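Local atomic coordinates of butyryl-CoA dehydrogenase (Marinomonas mediterranea, PDB entry 6CXT), a protein that belongs to the acyl-CoA dehydrogenase family of flavoproteins and binds flavin-adenine dinucleotide in an assembly of several subunits. Residues B[252-257]-B[321-326]; B[258-263]-B[346-351]; B[282-287]-B[331-336]. All coordinates share one frame; numbering follows the deposited sequence.

In the fold
All three contacts lie in the helical C-terminal domain of the acyl-CoA dehydrogenase fold, on one side of the chain's centre. Contact 1 joins helices 248-267 and 313-338; contact 3, about 12 Å away between centres, joins 313-338 to 279-306. Contact 2, about 13 Å from contact 1 and 10 Å from contact 3, continues along 248-267 and meets the loop after helix 340-343. In chain order the segments run 252-257, 258-263, 282-287, 321-326, 331-336, 346-351, so contact 3 nests inside contact 2, whereas contact 1 crosses both. Ser334 packs on Asp257 and Cys261, linking the three. Contacts 2 and 3 touch a third subunit and contact 3 bonds an FAD, placing these helices at a subunit interface beside a flavin site.

Contact 1: B[252-257]-B[321-326]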
loop_
_atom_site.group_PDB
_atom_site.type_symbol
_atom_site.label_atom_id
_atom_site.label_comp_id
_atom_site.label_asym_id
_atom_site.label_seq_id
_atom_site.Cartn_x
_atom_site.Cartn_y
_atom_site.Cartn_z
ATOM N N GLY B 252 -10.912 5.809 -19.550
ATOM C CA GLY B 252 -12.355 6.051 -19.662
ATOM C C GLY B 252 -13.178 5.167 -18.718
ATOM O O GLY B 252 -14.105 5.663 -18.016
ATOM N N ALA B 253 -12.871 3.863 -18.666
ATOM C CA ALA B 253 -13.622 2.984 -17.787
ATOM C C ALA B 253 -13.516 3.472 -16.305
ATOM O O ALA B 253 -14.496 3.391 -15.550
ATOM C CB ALA B 253 -13.168 1.530 -17.914
ATOM N N MET B 254 -12.360 3.973 -15.915
ATOM C CA MET B 254 -12.153 4.457 -14.530
ATOM C C MET B 254 -12.962 5.743 -14.279
ATOM O O MET B 254 -13.434 5.919 -13.180
ATOM C CB MET B 254 -10.650 4.698 -14.239
ATOM C CG MET B 254 -9.974 3.331 -13.975
ATOM S SD MET B 254 -8.281 3.668 -13.473
ATOM C CE MET B 254 -7.472 4.069 -15.037
ATOM N N GLN B 255 -13.086 6.615 -15.270
ATOM C CA GLN B 255 -13.947 7.842 -15.113
ATOM C C GLN B 255 -15.369 7.396 -14.819
ATOM O O GLN B 255 -16.023 7.910 -13.895
ATOM C CB GLN B 255 -13.913 8.746 -16.369
ATOM C CG GLN B 255 -14.704 10.060 -16.156
ATOM C CD GLN B 255 -14.119 10.897 -15.006
ATOM O OE1 GLN B 255 -12.966 11.322 -15.075
ATOM N NE2 GLN B 255 -14.905 11.140 -13.949
ATOM N N ARG B 256 -15.815 6.349 -15.518
ATOM C CA ARG B 256 -17.130 5.765 -15.268
ATOM C C ARG B 256 -17.282 5.175 -13.861
ATOM O O ARG B 256 -18.267 5.474 -13.174
ATOM C CB ARG B 256 -17.540 4.729 -16.342
ATOM C CG ARG B 256 -18.928 4.115 -16.030
ATOM C CD ARG B 256 -19.407 3.076 -17.090
ATOM N NE ARG B 256 -18.455 1.961 -17.208
ATOM C CZ ARG B 256 -17.691 1.703 -18.278
ATOM N NH1 ARG B 256 -17.752 2.455 -19.402
ATOM N NH2 ARG B 256 -16.891 0.633 -18.248
ATOM N N ASP B 257 -16.339 4.334 -13.435
ATOM C CA ASP B 257 -16.290 3.862 -12.057
ATOM C C ASP B 257 -16.416 5.018 -11.046
ATOM O O ASP B 257 -17.196 4.942 -10.090
ATOM C CB ASP B 257 -14.938 3.160 -11.745
ATOM C CG ASP B 257 -14.836 1.730 -12.338
ATOM O OD1 ASP B 257 -15.879 1.167 -12.813
ATOM O OD2 ASP B 257 -13.693 1.153 -12.270
ATOM N N LEU B 321 1.560 0.747 -16.944
ATOM C CA LEU B 321 1.606 0.271 -15.545
ATOM C C LEU B 321 0.610 1.080 -14.678
ATOM O O LEU B 321 -0.188 0.492 -13.966
ATOM C CB LEU B 321 3.036 0.437 -15.005
ATOM C CG LEU B 321 3.293 0.040 -13.551
ATOM C CD1 LEU B 321 2.988 -1.444 -13.390
ATOM C CD2 LEU B 321 4.766 0.401 -13.176
ATOM N N ALA B 322 0.691 2.393 -14.735
ATOM C CA ALA B 322 -0.123 3.228 -13.841
ATOM C C ALA B 322 -1.609 3.016 -14.167
ATOM O O ALA B 322 -2.427 2.924 -13.233
ATOM C CB ALA B 322 0.251 4.692 -13.991
ATOM N N ILE B 323 -1.970 2.974 -15.466
ATOM C CA ILE B 323 -3.383 2.824 -15.849
ATOM C C ILE B 323 -3.915 1.470 -15.370
ATOM O O ILE B 323 -5.018 1.390 -14.763
ATOM C CB ILE B 323 -3.580 2.959 -17.396
ATOM C CG1 ILE B 323 -3.334 4.422 -17.805
ATOM C CG2 ILE B 323 -5.009 2.521 -17.820
ATOM C CD1 ILE B 323 -3.154 4.600 -19.314
ATOM N N SER B 324 -3.156 0.403 -15.654
ATOM C CA SER B 324 -3.667 -0.924 -15.408
ATOM C C SER B 324 -3.735 -1.136 -13.860
ATOM O O SER B 324 -4.727 -1.689 -13.347
ATOM C CB SER B 324 -2.770 -1.995 -16.081
ATOM O OG SER B 324 -1.426 -1.890 -15.580
ATOM N N GLU B 325 -2.718 -0.651 -13.143
ATOM C CA GLU B 325 -2.753 -0.761 -11.659
ATOM C C GLU B 325 -3.888 0.084 -11.039
ATOM O O GLU B 325 -4.586 -0.382 -10.103
ATOM C CB GLU B 325 -1.382 -0.482 -10.991
ATOM C CG GLU B 325 -0.319 -1.525 -11.436
ATOM C CD GLU B 325 -0.551 -2.933 -10.899
ATOM O OE1 GLU B 325 -1.421 -3.158 -9.999
ATOM O OE2 GLU B 325 0.161 -3.902 -11.350
ATOM N N ALA B 326 -4.065 1.291 -11.563
ATOM C CA ALA B 326 -5.172 2.134 -11.066
ATOM C C ALA B 326 -6.524 1.463 -11.350
ATOM O O ALA B 326 -7.439 1.539 -10.544
ATOM C CB ALA B 326 -5.101 3.546 -11.660
#
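Met254 and Ala326 mark the closest approach of the two helical backbones, their CA atoms 8.1 Å apart, a separation that a single long side chain spans. That side chain is Met254, whose CB is directed at the other helix and which supplies every contact from the 252-257 side. Its CG lies beside the backbone N (chi1 -78°) and the chain then runs straight through chi2, so that the sulfur is carried up to the partner helix. There Met254 SD rests 3.5 Å from Ala326 C, the backbone carbonyl carbon. The methyl CB of Ala326 is only slightly farther from Met254 SD, at 3.7 Å. A bend at the last torsion (chi3 -77°) turns the terminal methyl toward Ile323. Met254 CE consequently comes 3.6 Å from Ile323 O and 4.0 Å from Ile323 CG2. The branch of Ile323 that does the touching is thus its short methyl arm, and the two side chains cross at about a right angle.

These are van der Waals contacts of a thioether with both backbone and apolar side chains of the partner helix, part of the packing of helices 248-267 and 313-338 in the helical C-terminal domain of the acyl-CoA dehydrogenase fold. The side chain of Ile323 is about 14 Å from a bound FK4. All three touching residues are buried, and together the two segments cover a modest 124 Å². Helix 279-306 packs against both partners, through Leu292 on Met254 and Ala295 on Ile323, while Phe327 and Ser330 also touch Met254. Nearly one turn farther along 248-267, Asp257 adds a polar link between the same helices, its OD2 hydrogen-bonded to Ser330 OG.

Contact 2: B[258-263]-B[346-351]; sequences LNQCIE and EGRVNN
Gln260 projects from helix 248-267 toward Arg348 and Val349, and its two amide ends meet different surroundings. On the more buried side, Gln260 OE1 lies 4.2 Å from Val349 CG2, the two side chains sliding past each other in opposite directions, and 3.9 Å from Arg348 O, a carbonyl that cannot donate to it. This is the more enclosed part of the contact, although even here the approach is a loose van der Waals one.

The NE2 end faces a watery margin. It sits over one face of the exposed Arg348 guanidinium, 4.0 Å from NH2, and the amide plane is turned 77° from that of the guanidinium. Water fills in what direct contact does not provide. Water 1 accepts from Gln260 NE2 at 3.0 Å and donates to Arg348 O at 2.7 Å, tying the side chain to the loop backbone. Water 2 accepts from Gln260 NE2 at 2.7 Å and, weakly, from Arg348 NH2. The two waters subtend about 114° at NE2, consistent with each taking a separate N-H. Arg348 has CG lodged between its backbone N and carbonyl carbon (chi1 51°), and a bend at chi3 helps bring the guanidinium back toward the helix.

Val349 also packs on Ile335 and His338, so the loop between helices 340-343 and 351-359 lies against helix 313-338, which Cys261 of helix 248-267 touches as well.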
loop_
_atom_site.group_PDB
_atom_site.type_symbol
_atom_site.label_atom_id
_atom_site.label_comp_id
_atom_site.label_asym_id
_atom_site.label_seq_id
_atom_site.Cartn_x
_atom_site.Cartn_y
_atom_site.Cartn_z
ATOM N N LEU B 258 -15.623 6.046 -11.248
ATOM C CA LEU B 258 -15.590 7.187 -10.319
ATOM C C LEU B 258 -16.951 7.908 -10.276
ATOM O O LEU B 258 -17.473 8.173 -9.200
ATOM C CB LEU B 258 -14.488 8.145 -10.713
ATOM C CG LEU B 258 -14.364 9.437 -9.890
ATOM C CD1 LEU B 258 -14.116 9.091 -8.410
ATOM C CD2 LEU B 258 -13.193 10.281 -10.423
ATOM N N ASN B 259 -17.483 8.215 -11.446
ATOM C CA ASN B 259 -18.834 8.828 -11.575
ATOM C C ASN B 259 -19.887 8.019 -10.893
ATOM O O ASN B 259 -20.719 8.574 -10.139
ATOM C CB ASN B 259 -19.210 9.014 -13.047
ATOM C CG ASN B 259 -18.418 10.085 -13.707
ATOM O OD1 ASN B 259 -17.713 10.847 -13.065
ATOM N ND2 ASN B 259 -18.459 10.107 -15.020
ATOM N N GLN B 260 -19.876 6.702 -11.116
ATOM C CA GLN B 260 -20.798 5.798 -10.409
ATOM C C GLN B 260 -20.611 5.820 -8.877
ATOM O O GLN B 260 -21.590 5.877 -8.133
ATOM C CB GLN B 260 -20.713 4.331 -10.908
ATOM C CG GLN B 260 -21.264 4.196 -12.320
ATOM C CD GLN B 260 -20.935 2.860 -12.969
ATOM O OE1 GLN B 260 -20.117 2.074 -12.471
ATOM N NE2 GLN B 260 -21.525 2.633 -14.123
ATOM N N CYS B 261 -19.375 5.751 -8.383
ATOM C CA CYS B 261 -19.161 5.819 -6.928
ATOM C C CYS B 261 -19.641 7.177 -6.316
ATOM O O CYS B 261 -20.120 7.161 -5.200
ATOM C CB CYS B 261 -17.657 5.638 -6.581
ATOM S SG CYS B 261 -17.284 3.877 -6.859
ATOM N N ILE B 262 -19.450 8.277 -7.022
ATOM C CA ILE B 262 -19.806 9.611 -6.467
ATOM C C ILE B 262 -21.334 9.657 -6.359
ATOM O O ILE B 262 -21.888 9.950 -5.291
ATOM C CB ILE B 262 -19.252 10.744 -7.335
ATOM C CG1 ILE B 262 -17.688 10.787 -7.220
ATOM C CG2 ILE B 262 -19.864 12.093 -6.924
ATOM C CD1 ILE B 262 -17.074 11.699 -8.270
ATOM N N GLU B 263 -21.985 9.253 -7.447
ATOM C CA GLU B 263 -23.476 9.204 -7.474
ATOM C C GLU B 263 -24.022 8.320 -6.382
ATOM O O GLU B 263 -24.921 8.720 -5.596
ATOM C CB GLU B 263 -23.977 8.827 -8.887
ATOM C CG GLU B 263 -25.499 8.592 -9.035
ATOM C CD GLU B 263 -26.367 9.834 -8.762
ATOM O OE1 GLU B 263 -27.599 9.661 -8.550
ATOM O OE2 GLU B 263 -25.849 10.986 -8.753
ATOM N N GLU B 346 -25.992 -7.619 -11.134
ATOM C CA GLU B 346 -26.949 -6.520 -11.500
ATOM C C GLU B 346 -26.499 -5.124 -10.977
ATOM O O GLU B 346 -27.063 -4.081 -11.329
ATOM C CB GLU B 346 -28.361 -6.856 -10.952
ATOM C CG GLU B 346 -28.477 -6.653 -9.410
ATOM C CD GLU B 346 -29.913 -6.680 -8.803
ATOM O OE1 GLU B 346 -30.241 -5.810 -7.925
ATOM O OE2 GLU B 346 -30.707 -7.574 -9.177
ATOM N N GLY B 347 -25.557 -5.112 -10.038
ATOM C CA GLY B 347 -24.981 -3.867 -9.538
ATOM C C GLY B 347 -24.227 -3.104 -10.610
ATOM O O GLY B 347 -23.995 -1.875 -10.451
ATOM N N ARG B 348 -23.894 -3.818 -11.704
ATOM C CA ARG B 348 -23.154 -3.311 -12.878
ATOM C C ARG B 348 -21.826 -2.586 -12.546
ATOM O O ARG B 348 -21.429 -1.543 -13.128
ATOM C CB ARG B 348 -24.047 -2.572 -13.875
ATOM C CG ARG B 348 -24.950 -1.476 -13.392
ATOM C CD ARG B 348 -25.846 -1.021 -14.553
ATOM N NE ARG B 348 -25.893 0.451 -14.651
ATOM C CZ ARG B 348 -25.148 1.200 -15.472
ATOM N NH1 ARG B 348 -24.264 0.653 -16.321
ATOM N NH2 ARG B 348 -25.300 2.521 -15.448
ATOM N N VAL B 349 -21.169 -3.161 -11.565
ATOM C CA VAL B 349 -19.916 -2.630 -11.050
ATOM C C VAL B 349 -18.771 -3.640 -11.168
ATOM O O VAL B 349 -17.588 -3.244 -11.311
ATOM C CB VAL B 349 -20.218 -2.233 -9.559
ATOM C CG1 VAL B 349 -19.027 -2.302 -8.632
ATOM C CG2 VAL B 349 -20.838 -0.821 -9.585
ATOM N N ASN B 350 -19.090 -4.908 -11.044
ATOM C CA ASN B 350 -18.031 -5.917 -10.777
ATOM C C ASN B 350 -17.294 -6.309 -12.083
ATOM O O ASN B 350 -16.317 -7.048 -12.032
ATOM C CB ASN B 350 -18.548 -7.128 -9.968
ATOM C CG ASN B 350 -19.599 -7.939 -10.707
ATOM O OD1 ASN B 350 -19.657 -7.942 -11.955
ATOM N ND2 ASN B 350 -20.396 -8.699 -9.957
ATOM N N ASN B 351 -17.714 -5.781 -13.242
ATOM C CA ASN B 351 -16.895 -6.014 -14.477
ATOM C C ASN B 351 -15.567 -5.254 -14.464
ATOM O O ASN B 351 -14.597 -5.705 -15.074
ATOM C CB ASN B 351 -17.649 -5.639 -15.740
ATOM C CG ASN B 351 -18.645 -6.688 -16.105
ATOM O OD1 ASN B 351 -18.433 -7.883 -15.888
ATOM N ND2 ASN B 351 -19.765 -6.249 -16.582
HETATM O O HOH W 1 -21.480 -0.052 -15.434
HETATM O O HOH W 2 -22.717 4.539 -15.585
#

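Contact 3: B[282-287]-B[331-336]; sequences SHRIAD and GIDSIR. With FAD (flavin-adenine dinucleotide), chain D.
A salt-bridge network of Arg284, Asp333 and Arg336 joins helices 279-306 and 313-338 beside a bound flavin-adenine dinucleotide. Its central bond runs from Arg284 NH1 to Asp333 OD1, 2.7 Å long but bent, with an N-H...O angle of 135°. The donor reaches OD1 from above the carboxylate plane, 38° out of it. A bend in the arginine chain (chi3 -67°) folds the guanidinium back beside the aspartate; Arg284 has a second deposited conformer, so the bond is established for this one alone. Arg336 CD lies 3.5 Å above the Arg284 guanidinium plane, over its centre, and the two side chains cross at about a right angle. Arg336 NE also faces Asp333 OD1, in a long salt bridge of 4.0 Å; the shared carboxylate probably offsets the closeness of the two cations. Buried Arg284 NE has no partner in the model. Water 3 adds a second bridge, donating to Arg284 O and to Asp333 OD2.

The backbone of the same turn gives the ligand one of its hydrogen bonds, FAD O3B donating to Arg336 O at 2.6 Å; Arg268, Ala340 and residues of a third subunit bond it too. The outer guanidinium end of Arg336 bonds to Glu325 of that subunit, and Arg291 pairs with Asp333 OD2. Ser334 and Ile285 pack on helix 248-267, while Ile332 and Ile335 rest on helix 351-359.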
loop_
_atom_site.group_PDB
_atom_site.type_symbol
_atom_site.label_atom_id
_atom_site.label_comp_id
_atom_site.label_asym_id
_atom_site.label_seq_id
_atom_site.Cartn_x
_atom_site.Cartn_y
_atom_site.Cartn_z
ATOM N N SER B 282 -15.576 8.450 1.598
ATOM C CA SER B 282 -15.293 9.591 0.745
ATOM C C SER B 282 -13.770 9.691 0.417
ATOM O O SER B 282 -13.406 10.027 -0.718
ATOM C CB SER B 282 -15.762 10.916 1.402
ATOM O OG SER B 282 -15.110 11.124 2.661
ATOM N N HIS B 283 -12.917 9.382 1.391
ATOM C CA HIS B 283 -11.428 9.491 1.143
ATOM C C HIS B 283 -10.954 8.397 0.203
ATOM O O HIS B 283 -10.064 8.639 -0.605
ATOM C CB HIS B 283 -10.671 9.502 2.446
ATOM C CG HIS B 283 -10.826 10.817 3.146
ATOM N ND1 HIS B 283 -9.877 11.339 3.998
ATOM C CD2 HIS B 283 -11.790 11.754 3.017
ATOM C CE1 HIS B 283 -10.284 12.527 4.430
ATOM N NE2 HIS B 283 -11.425 12.818 3.821
ATOM N N ARG B 284 -11.664 7.290 0.300
ATOM C CA ARG B 284 -11.466 6.208 -0.746
ATOM C C ARG B 284 -11.769 6.696 -2.245
ATOM O O ARG B 284 -10.990 6.629 -3.215
ATOM C CB ARG B 284 -12.347 4.996 -0.431
ATOM C CG ARG B 284 -12.143 3.781 -1.315
ATOM C CD ARG B 284 -12.747 2.502 -0.724
ATOM N NE ARG B 284 -12.128 1.986 0.485
ATOM C CZ ARG B 284 -10.901 1.432 0.582
ATOM N NH1 ARG B 284 -10.130 1.275 -0.448
ATOM N NH2 ARG B 284 -10.440 1.018 1.756
ATOM N N ILE B 285 -12.910 7.401 -2.297
ATOM C CA ILE B 285 -13.264 8.005 -3.599
ATOM C C ILE B 285 -12.284 9.102 -4.014
ATOM O O ILE B 285 -11.937 9.226 -5.233
ATOM C CB ILE B 285 -14.749 8.494 -3.599
ATOM C CG1 ILE B 285 -15.634 7.262 -3.411
ATOM C CG2 ILE B 285 -15.128 9.180 -4.932
ATOM C CD1 ILE B 285 -17.129 7.595 -3.177
ATOM N N ALA B 286 -11.830 9.902 -3.048
ATOM C CA ALA B 286 -10.857 10.933 -3.361
ATOM C C ALA B 286 -9.591 10.288 -4.008
ATOM O O ALA B 286 -9.078 10.761 -4.999
ATOM C CB ALA B 286 -10.447 11.683 -2.101
ATOM N N ASP B 287 -9.159 9.176 -3.443
ATOM C CA ASP B 287 -7.971 8.493 -3.986
ATOM C C ASP B 287 -8.245 7.878 -5.347
ATOM O O ASP B 287 -7.330 7.825 -6.168
ATOM C CB ASP B 287 -7.463 7.415 -3.027
ATOM C CG ASP B 287 -6.769 7.970 -1.794
ATOM O OD1 ASP B 287 -6.287 9.137 -1.785
ATOM O OD2 ASP B 287 -6.747 7.222 -0.759
ATOM N N GLY B 331 -11.580 -1.024 -9.684
ATOM C CA GLY B 331 -12.517 -2.141 -9.645
ATOM C C GLY B 331 -12.773 -2.601 -8.196
ATOM O O GLY B 331 -13.920 -2.884 -7.828
ATOM N N ILE B 332 -11.724 -2.730 -7.394
ATOM C CA ILE B 332 -11.916 -3.153 -6.034
ATOM C C ILE B 332 -12.669 -2.055 -5.227
ATOM O O ILE B 332 -13.644 -2.335 -4.519
ATOM C CB ILE B 332 -10.563 -3.451 -5.362
ATOM C CG1 ILE B 332 -9.918 -4.717 -6.020
ATOM C CG2 ILE B 332 -10.730 -3.647 -3.840
ATOM C CD1 ILE B 332 -8.412 -4.732 -5.734
ATOM N N ASP B 333 -12.227 -0.831 -5.371
ATOM C CA ASP B 333 -12.828 0.270 -4.568
ATOM C C ASP B 333 -14.339 0.508 -4.944
ATOM O O ASP B 333 -15.182 0.766 -4.058
ATOM C CB ASP B 333 -12.012 1.556 -4.760
ATOM C CG ASP B 333 -10.730 1.542 -3.960
ATOM O OD1 ASP B 333 -10.611 0.762 -3.031
ATOM O OD2 ASP B 333 -9.882 2.401 -4.179
ATOM N N SER B 334 -14.675 0.393 -6.229
ATOM C CA SER B 334 -16.073 0.479 -6.675
ATOM C C SER B 334 -16.936 -0.571 -5.974
ATOM O O SER B 334 -18.067 -0.288 -5.548
ATOM C CB SER B 334 -16.167 0.317 -8.188
ATOM O OG SER B 334 -15.580 1.443 -8.797
ATOM N N ILE B 335 -16.427 -1.808 -5.858
ATOM C CA ILE B 335 -17.171 -2.812 -5.111
ATOM C C ILE B 335 -17.298 -2.397 -3.648
ATOM O O ILE B 335 -18.412 -2.461 -3.079
ATOM C CB ILE B 335 -16.540 -4.232 -5.280
ATOM C CG1 ILE B 335 -16.769 -4.702 -6.731
ATOM C CG2 ILE B 335 -17.115 -5.225 -4.298
ATOM C CD1 ILE B 335 -15.927 -5.977 -7.073
ATOM N N ARG B 336 -16.221 -2.001 -3.030
ATOM C CA ARG B 336 -16.284 -1.581 -1.666
ATOM C C ARG B 336 -17.342 -0.477 -1.408
ATOM O O ARG B 336 -18.064 -0.554 -0.489
ATOM C CB ARG B 336 -14.918 -1.119 -1.195
ATOM C CG ARG B 336 -13.829 -2.164 -1.122
ATOM C CD ARG B 336 -12.627 -1.528 -0.498
ATOM N NE ARG B 336 -11.382 -2.258 -0.528
ATOM C CZ ARG B 336 -11.027 -3.188 0.330
ATOM N NH1 ARG B 336 -11.860 -3.612 1.232
ATOM N NH2 ARG B 336 -9.847 -3.725 0.240
HETATM P PA FAD D . -23.714 -0.196 2.758
HETATM O O1A FAD D . -23.932 -0.443 4.239
HETATM O O2A FAD D . -24.656 0.593 1.865
HETATM O O5B FAD D . -22.193 0.356 2.582
HETATM C C5B FAD D . -21.705 0.894 1.331
HETATM C C4B FAD D . -20.317 1.480 1.662
HETATM O O4B FAD D . -20.445 2.488 2.697
HETATM C C3B FAD D . -19.378 0.403 2.192
HETATM O O3B FAD D . -18.084 0.798 1.717
HETATM C C2B FAD D . -19.421 0.637 3.718
HETATM O O2B FAD D . -18.265 0.123 4.426
HETATM C C1B FAD D . -19.605 2.183 3.797
HETATM N N9A FAD D . -20.175 2.526 5.117
HETATM C C8A FAD D . -21.443 2.302 5.554
HETATM N N7A FAD D . -21.551 2.667 6.881
HETATM C C5A FAD D . -20.331 3.109 7.295
HETATM C C6A FAD D . -19.725 3.651 8.540
HETATM N N6A FAD D . -20.452 3.777 9.706
HETATM N N1A FAD D . -18.400 3.987 8.499
HETATM C C2A FAD D . -17.619 3.855 7.373
HETATM N N3A FAD D . -18.129 3.390 6.210
HETATM C C4A FAD D . -19.432 3.006 6.113
HETATM N N1 FAD D . -26.849 -10.131 5.066
HETATM C C2 FAD D . -27.662 -10.935 5.842
HETATM O O2 FAD D . -28.483 -10.334 6.589
HETATM N N3 FAD D . -27.622 -12.298 5.823
HETATM C C4 FAD D . -26.803 -12.956 4.977
HETATM O O4 FAD D . -26.791 -14.187 4.970
HETATM C C4X FAD D . -25.896 -12.154 4.086
HETATM N N5 FAD D . -25.062 -12.719 3.185
HETATM C C5X FAD D . -24.290 -11.991 2.331
HETATM C C6 FAD D . -23.455 -12.688 1.416
HETATM C C7 FAD D . -22.664 -11.952 0.510
HETATM C C7M FAD D . -21.811 -12.700 -0.483
HETATM C C8 FAD D . -22.695 -10.479 0.517
HETATM C C8M FAD D . -21.846 -9.697 -0.428
HETATM C C9 FAD D . -23.496 -9.780 1.445
HETATM C C9A FAD D . -24.293 -10.510 2.357
HETATM N N10 FAD D . -25.153 -9.861 3.299
HETATM C C10 FAD D . -25.964 -10.672 4.167
HETATM C "C1'" FAD D . -25.250 -8.410 3.371
HETATM C "C2'" FAD D . -23.971 -7.850 4.037
HETATM O "O2'" FAD D . -23.886 -8.122 5.447
HETATM C "C3'" FAD D . -23.864 -6.373 3.693
HETATM O "O3'" FAD D . -23.635 -6.303 2.271
HETATM C "C4'" FAD D . -22.878 -5.509 4.498
HETATM O "O4'" FAD D . -23.326 -5.388 5.886
HETATM C "C5'" FAD D . -22.762 -4.098 3.903
HETATM O "O5'" FAD D . -24.086 -3.575 3.743
HETATM P P FAD D . -24.494 -2.937 2.363
HETATM O O1P FAD D . -25.924 -2.394 2.451
HETATM O O2P FAD D . -24.247 -3.867 1.190
HETATM O O3P FAD D . -23.547 -1.666 2.115
HETATM O O HOH W 3 -9.153 4.446 -3.043
#